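Local coordinates for protein Exo beta-1,2-glucooligosaccharide sophorohydrolase (non-reducing end) (Parabacteroides distasonis ATCC 8503, PDB 5Z06) that releases sophorose from the non-reducing end of linear beta-1,2-glucan and beta-1,2-glucooligosaccharides of four or more glucose units, as a monomeric periplasmic exo-hydrolase, at residues L56-A61 against A100-I105; M241-D246 against G644-R649. All coordinates share one frame; numbering follows the deposited sequence.

Contact 1 (L56-A61 against A100-I105); sequences LTYVSA and AALPNI
Tyr58 reaches across with its hydroxyl to the carbonyl of Ala101, and this is the one hydrogen bond between the segments, OH to O 3.0 Å. The oxygen lies at the edge of the phenol ring, near its plane, whereas seen from the carbonyl the hydroxyl sits above the carbonyl plane, 41° out of it, with a C=O...OH angle of 114°. Tyr58 OH also rests against Leu102 CA at 3.4 Å. Ala101 closes a short 3-10 segment, and a long side chain with a polar end suits the task of meeting its carbonyl in a buried place. With chi1 at 60°, CG of Tyr58 lies between its own backbone N and carbonyl carbon, and from there the ring extends off the strand toward residues 101-103.

In this all-beta sandwich-like region, strand 53-59, which pairs with strand 169-180, meets the loop leading into strand 104-109 of the five-stranded antiparallel sheet that also holds strand 155-161. Leu56 and Tyr58 reach from their strand to residues 101-103, partly onto the backbone there.

The rest is apolar. Leu56 and Pro103 lie alongside, heading opposite ways, with Leu56 CD2 against Pro103 CG at 3.6 Å, and Ile172 and Leu160 line the same patch. Pro103 lies about at right angles to Tyr58, its CG 4.1 Å from Tyr58 CE1. The compact, rigid proline ring thus rests its CG against both Leu56 and Tyr58, and the Trp66 ring meets that of Tyr58.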
loop_
_atom_site.group_PDB
_atom_site.type_symbol
_atom_site.label_atom_id
_atom_site.label_comp_id
_atom_site.label_asym_id
_atom_site.label_seq_id
_atom_site.Cartn_x
_atom_site.Cartn_y
_atom_site.Cartn_z
ATOM N N LEU A 56 -18.436 -21.505 -7.282
ATOM C CA LEU A 56 -18.071 -22.837 -6.893
ATOM C C LEU A 56 -18.885 -23.792 -7.763
ATOM O O LEU A 56 -20.022 -24.136 -7.433
ATOM C CB LEU A 56 -18.322 -23.025 -5.391
ATOM C CG LEU A 56 -17.655 -24.278 -4.838
ATOM C CD1 LEU A 56 -16.178 -24.022 -4.594
ATOM C CD2 LEU A 56 -18.326 -24.741 -3.551
ATOM N N THR A 57 -18.308 -24.175 -8.897
ATOM C CA THR A 57 -18.980 -25.068 -9.847
ATOM C C THR A 57 -18.219 -26.361 -9.829
ATOM O O THR A 57 -17.006 -26.391 -10.078
ATOM C CB THR A 57 -19.092 -24.463 -11.248
ATOM O OG1 THR A 57 -20.035 -23.393 -11.192
ATOM C CG2 THR A 57 -19.570 -25.486 -12.290
ATOM N N TYR A 58 -18.934 -27.429 -9.494
ATOM C CA TYR A 58 -18.306 -28.714 -9.262
ATOM C C TYR A 58 -19.161 -29.888 -9.686
ATOM O O TYR A 58 -20.376 -29.785 -9.801
ATOM C CB TYR A 58 -17.939 -28.866 -7.779
ATOM C CG TYR A 58 -19.129 -28.788 -6.860
ATOM C CD1 TYR A 58 -19.602 -27.550 -6.404
ATOM C CD2 TYR A 58 -19.820 -29.949 -6.474
ATOM C CE1 TYR A 58 -20.704 -27.468 -5.558
ATOM C CE2 TYR A 58 -20.939 -29.882 -5.628
ATOM C CZ TYR A 58 -21.382 -28.648 -5.186
ATOM O OH TYR A 58 -22.485 -28.559 -4.368
ATOM N N VAL A 59 -18.472 -31.008 -9.881
ATOM C CA VAL A 59 -19.059 -32.318 -10.049
ATOM C C VAL A 59 -18.409 -33.212 -9.002
ATOM O O VAL A 59 -17.201 -33.431 -9.010
ATOM C CB VAL A 59 -18.804 -32.883 -11.460
ATOM C CG1 VAL A 59 -19.431 -34.265 -11.610
ATOM C CG2 VAL A 59 -19.373 -31.938 -12.514
ATOM N N SER A 60 -19.225 -33.710 -8.096
ATOM C CA SER A 60 -18.781 -34.663 -7.103
ATOM C C SER A 60 -19.143 -36.024 -7.680
ATOM O O SER A 60 -20.303 -36.417 -7.642
ATOM C CB SER A 60 -19.496 -34.402 -5.776
ATOM O OG SER A 60 -19.402 -33.036 -5.405
ATOM N N ALA A 61 -18.162 -36.709 -8.266
ATOM C CA ALA A 61 -18.395 -37.994 -8.911
ATOM C C ALA A 61 -17.850 -39.129 -8.048
ATOM O O ALA A 61 -16.789 -38.983 -7.415
ATOM C CB ALA A 61 -17.757 -38.033 -10.295
ATOM N N ALA A 100 -27.885 -32.370 0.252
ATOM C CA ALA A 100 -26.734 -33.233 0.575
ATOM C C ALA A 100 -25.567 -33.166 -0.430
ATOM O O ALA A 100 -24.461 -33.585 -0.111
ATOM C CB ALA A 100 -27.195 -34.680 0.722
ATOM N N ALA A 101 -25.835 -32.701 -1.651
ATOM C CA ALA A 101 -24.810 -32.571 -2.695
ATOM C C ALA A 101 -23.972 -31.298 -2.508
ATOM O O ALA A 101 -22.882 -31.185 -3.081
ATOM C CB ALA A 101 -25.453 -32.568 -4.071
ATOM N N LEU A 102 -24.493 -30.364 -1.703
ATOM C CA LEU A 102 -23.750 -29.191 -1.245
ATOM C C LEU A 102 -22.450 -29.599 -0.589
ATOM O O LEU A 102 -22.331 -30.737 -0.112
ATOM C CB LEU A 102 -24.540 -28.365 -0.239
ATOM C CG LEU A 102 -25.781 -27.631 -0.719
ATOM C CD1 LEU A 102 -26.525 -27.130 0.503
ATOM C CD2 LEU A 102 -25.392 -26.482 -1.638
ATOM N N PRO A 103 -21.471 -28.670 -0.557
ATOM C CA PRO A 103 -20.157 -29.066 -0.077
ATOM C C PRO A 103 -20.084 -29.325 1.427
ATOM O O PRO A 103 -20.915 -28.856 2.194
ATOM C CB PRO A 103 -19.271 -27.879 -0.469
ATOM C CG PRO A 103 -20.044 -27.128 -1.497
ATOM C CD PRO A 103 -21.455 -27.297 -1.093
ATOM N N ASN A 104 -19.107 -30.120 1.816
ATOM C CA ASN A 104 -18.648 -30.127 3.182
ATOM C C ASN A 104 -17.654 -28.981 3.334
ATOM O O ASN A 104 -16.975 -28.587 2.383
ATOM C CB ASN A 104 -17.987 -31.454 3.556
ATOM C CG ASN A 104 -18.960 -32.633 3.522
ATOM O OD1 ASN A 104 -20.181 -32.465 3.599
ATOM N ND2 ASN A 104 -18.414 -33.829 3.393
ATOM N N ILE A 105 -17.586 -28.457 4.547
ATOM C CA ILE A 105 -16.868 -27.245 4.819
ATOM C C ILE A 105 -16.100 -27.406 6.111
ATOM O O ILE A 105 -16.605 -27.975 7.067
ATOM C CB ILE A 105 -17.800 -26.010 4.857
ATOM C CG1 ILE A 105 -17.019 -24.755 5.235
ATOM C CG2 ILE A 105 -18.967 -26.205 5.810
ATOM C CD1 ILE A 105 -17.768 -23.489 4.865
#

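Contact 2 (M241-D246 against G644-R649); sequences MNRYTD and GEYGFR
Glu645 pushes its carboxylate against strand 243-247 and accepts the backbone N-H of Thr245, N to OE2 3.0 Å, with an N-H...O angle of 146°. The donor comes from above the carboxylate plane, 37° out of it. A bend at chi2 folds the glutamate chain so that OE2 reaches this amide, and Arg237 forms a salt bridge with the same oxygen.

Van der Waals contacts surround the glutamate stem. Glu645 CB lies 3.8 Å from Arg243 CD, the arginine and glutamate side chains lying alongside and heading opposite ways; the guanidinium itself pairs with Glu301. On the other flank Thr245 brings OG1 within 3.4 Å of Glu645 CG, and that hydroxyl bonds to Asp206.

Met241 and Tyr646 make a Met-aromatic contact, SD 4.3 Å from the ring centroid and 28° off its normal, with Met241 CE 3.5 Å from Tyr646 CE2. A flexible thioether, bent at chi2 and chi3, can follow the ring.

Glu645 and Tyr646 are the central residues of the type I turn from Gly644 to Gly647, which sends Glu645 onto the strand, while the ring end of Tyr646 reaches Met241 just before it. With an amide and an arginine converging on OE2, the buried carboxylate is probably stabilised in its charged form.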
loop_
_atom_site.group_PDB
_atom_site.type_symbol
_atom_site.label_atom_id
_atom_site.label_comp_id
_atom_site.label_asym_id
_atom_site.label_seq_id
_atom_site.Cartn_x
_atom_site.Cartn_y
_atom_site.Cartn_z
ATOM N N MET A 241 -12.856 3.469 4.683
ATOM C CA MET A 241 -12.787 4.184 3.421
ATOM C C MET A 241 -14.093 4.975 3.225
ATOM O O MET A 241 -15.116 4.387 2.908
ATOM C CB MET A 241 -12.545 3.149 2.310
ATOM C CG MET A 241 -12.179 3.676 0.939
ATOM S SD MET A 241 -10.715 4.707 0.883
ATOM C CE MET A 241 -9.479 3.500 1.330
ATOM N N ASN A 242 -14.045 6.298 3.408
ATOM C CA ASN A 242 -15.178 7.209 3.153
ATOM C C ASN A 242 -15.210 7.728 1.715
ATOM O O ASN A 242 -15.520 8.900 1.434
ATOM C CB ASN A 242 -15.127 8.403 4.105
ATOM C CG ASN A 242 -15.253 7.992 5.552
ATOM O OD1 ASN A 242 -15.992 7.055 5.904
ATOM N ND2 ASN A 242 -14.514 8.681 6.405
ATOM N N ARG A 243 -14.937 6.821 0.797
ATOM C CA ARG A 243 -14.602 7.196 -0.528
ATOM C C ARG A 243 -14.817 6.021 -1.420
ATOM O O ARG A 243 -14.531 4.905 -1.019
ATOM C CB ARG A 243 -13.128 7.536 -0.554
ATOM C CG ARG A 243 -12.899 8.726 -1.379
ATOM C CD ARG A 243 -11.423 9.012 -1.552
ATOM N NE ARG A 243 -11.285 10.425 -1.344
ATOM C CZ ARG A 243 -11.777 11.366 -2.139
ATOM N NH1 ARG A 243 -12.385 11.079 -3.282
ATOM N NH2 ARG A 243 -11.601 12.621 -1.797
ATOM N N TYR A 244 -15.288 6.260 -2.632
ATOM C CA TYR A 244 -15.418 5.187 -3.584
ATOM C C TYR A 244 -15.017 5.666 -4.962
ATOM O O TYR A 244 -15.413 6.755 -5.390
ATOM C CB TYR A 244 -16.836 4.626 -3.583
ATOM C CG TYR A 244 -17.048 3.682 -4.722
ATOM C CD1 TYR A 244 -16.332 2.491 -4.790
ATOM C CD2 TYR A 244 -17.922 3.996 -5.758
ATOM C CE1 TYR A 244 -16.487 1.620 -5.851
ATOM C CE2 TYR A 244 -18.104 3.125 -6.813
ATOM C CZ TYR A 244 -17.387 1.950 -6.858
ATOM O OH TYR A 244 -17.579 1.118 -7.913
ATOM N N THR A 245 -14.209 4.842 -5.622
ATOM C CA THR A 245 -13.717 5.100 -6.939
ATOM C C THR A 245 -14.431 4.178 -7.909
ATOM O O THR A 245 -14.219 2.966 -7.913
ATOM C CB THR A 245 -12.197 4.920 -6.975
ATOM O OG1 THR A 245 -11.593 6.007 -6.260
ATOM C CG2 THR A 245 -11.685 4.911 -8.401
ATOM N N ASP A 246 -15.283 4.769 -8.738
ATOM C CA ASP A 246 -16.040 4.011 -9.678
ATOM C C ASP A 246 -15.353 4.109 -11.003
ATOM O O ASP A 246 -15.458 5.129 -11.690
ATOM C CB ASP A 246 -17.459 4.531 -9.818
ATOM C CG ASP A 246 -18.357 3.537 -10.523
ATOM O OD1 ASP A 246 -18.223 2.317 -10.266
ATOM O OD2 ASP A 246 -19.192 3.974 -11.340
ATOM N N GLY A 644 -7.592 3.428 -7.701
ATOM C CA GLY A 644 -8.403 3.413 -6.520
ATOM C C GLY A 644 -8.494 4.803 -5.913
ATOM O O GLY A 644 -8.045 5.803 -6.509
ATOM N N GLU A 645 -8.990 4.814 -4.680
ATOM C CA GLU A 645 -9.406 6.021 -3.976
ATOM C C GLU A 645 -8.230 6.862 -3.557
ATOM O O GLU A 645 -8.367 8.092 -3.413
ATOM C CB GLU A 645 -10.217 5.646 -2.730
ATOM C CG GLU A 645 -11.581 5.038 -3.033
ATOM C CD GLU A 645 -11.551 3.590 -3.474
ATOM O OE1 GLU A 645 -10.499 2.939 -3.419
ATOM O OE2 GLU A 645 -12.614 3.097 -3.850
ATOM N N TYR A 646 -7.082 6.200 -3.333
ATOM C CA TYR A 646 -5.878 6.885 -2.914
ATOM C C TYR A 646 -4.776 6.819 -3.960
ATOM O O TYR A 646 -3.605 6.911 -3.636
ATOM C CB TYR A 646 -5.410 6.373 -1.565
ATOM C CG TYR A 646 -6.310 6.706 -0.392
ATOM C CD1 TYR A 646 -7.064 7.882 -0.341
ATOM C CD2 TYR A 646 -6.391 5.857 0.680
ATOM C CE1 TYR A 646 -7.875 8.151 0.737
ATOM C CE2 TYR A 646 -7.185 6.142 1.765
ATOM C CZ TYR A 646 -7.914 7.286 1.782
ATOM O OH TYR A 646 -8.693 7.535 2.862
ATOM N N GLY A 647 -5.168 6.730 -5.224
ATOM C CA GLY A 647 -4.236 6.663 -6.327
ATOM C C GLY A 647 -4.200 5.218 -6.761
ATOM O O GLY A 647 -5.148 4.464 -6.538
ATOM N N PHE A 648 -3.100 4.814 -7.358
ATOM C CA PHE A 648 -3.013 3.452 -7.844
ATOM C C PHE A 648 -2.813 2.523 -6.685
ATOM O O PHE A 648 -2.164 2.870 -5.705
ATOM C CB PHE A 648 -1.899 3.264 -8.857
ATOM C CG PHE A 648 -2.074 4.081 -10.084
ATOM C CD1 PHE A 648 -2.858 3.622 -11.124
ATOM C CD2 PHE A 648 -1.434 5.303 -10.221
ATOM C CE1 PHE A 648 -3.000 4.376 -12.271
ATOM C CE2 PHE A 648 -1.593 6.063 -11.366
ATOM C CZ PHE A 648 -2.376 5.598 -12.385
ATOM N N ARG A 649 -3.344 1.321 -6.825
ATOM C CA ARG A 649 -3.096 0.298 -5.833
ATOM C C ARG A 649 -1.617 -0.002 -5.760
ATOM O O ARG A 649 -0.875 0.243 -6.692
ATOM C CB ARG A 649 -3.912 -0.947 -6.132
ATOM C CG ARG A 649 -5.384 -0.628 -6.048
ATOM C CD ARG A 649 -6.261 -1.847 -6.138
ATOM N NE ARG A 649 -7.633 -1.394 -6.273
ATOM C CZ ARG A 649 -8.388 -0.981 -5.262
ATOM N NH1 ARG A 649 -7.920 -0.970 -4.008
ATOM N NH2 ARG A 649 -9.625 -0.583 -5.513
#

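In the fold
Both contacts are buried, but they lie in different places: the centre of contact 1 is about 37 Å from the centre of the chain, in the N-terminal all-beta region, whereas that of contact 2 is about 12 Å from it. Their centres are 37 Å apart and they do not touch. Contact 1 joins a strand of one sheet to the loop leading into a strand of another, close in sequence, through mostly apolar side chains and a single phenol-to-carbonyl bond. Contact 2 brings together segments nearly 400 residues apart, setting an edge strand of a small three-stranded sheet against a turn within the glycoamylase-like range. It is richer in charge, its glutamate and arginine having salt-bridge partners beyond the two segments.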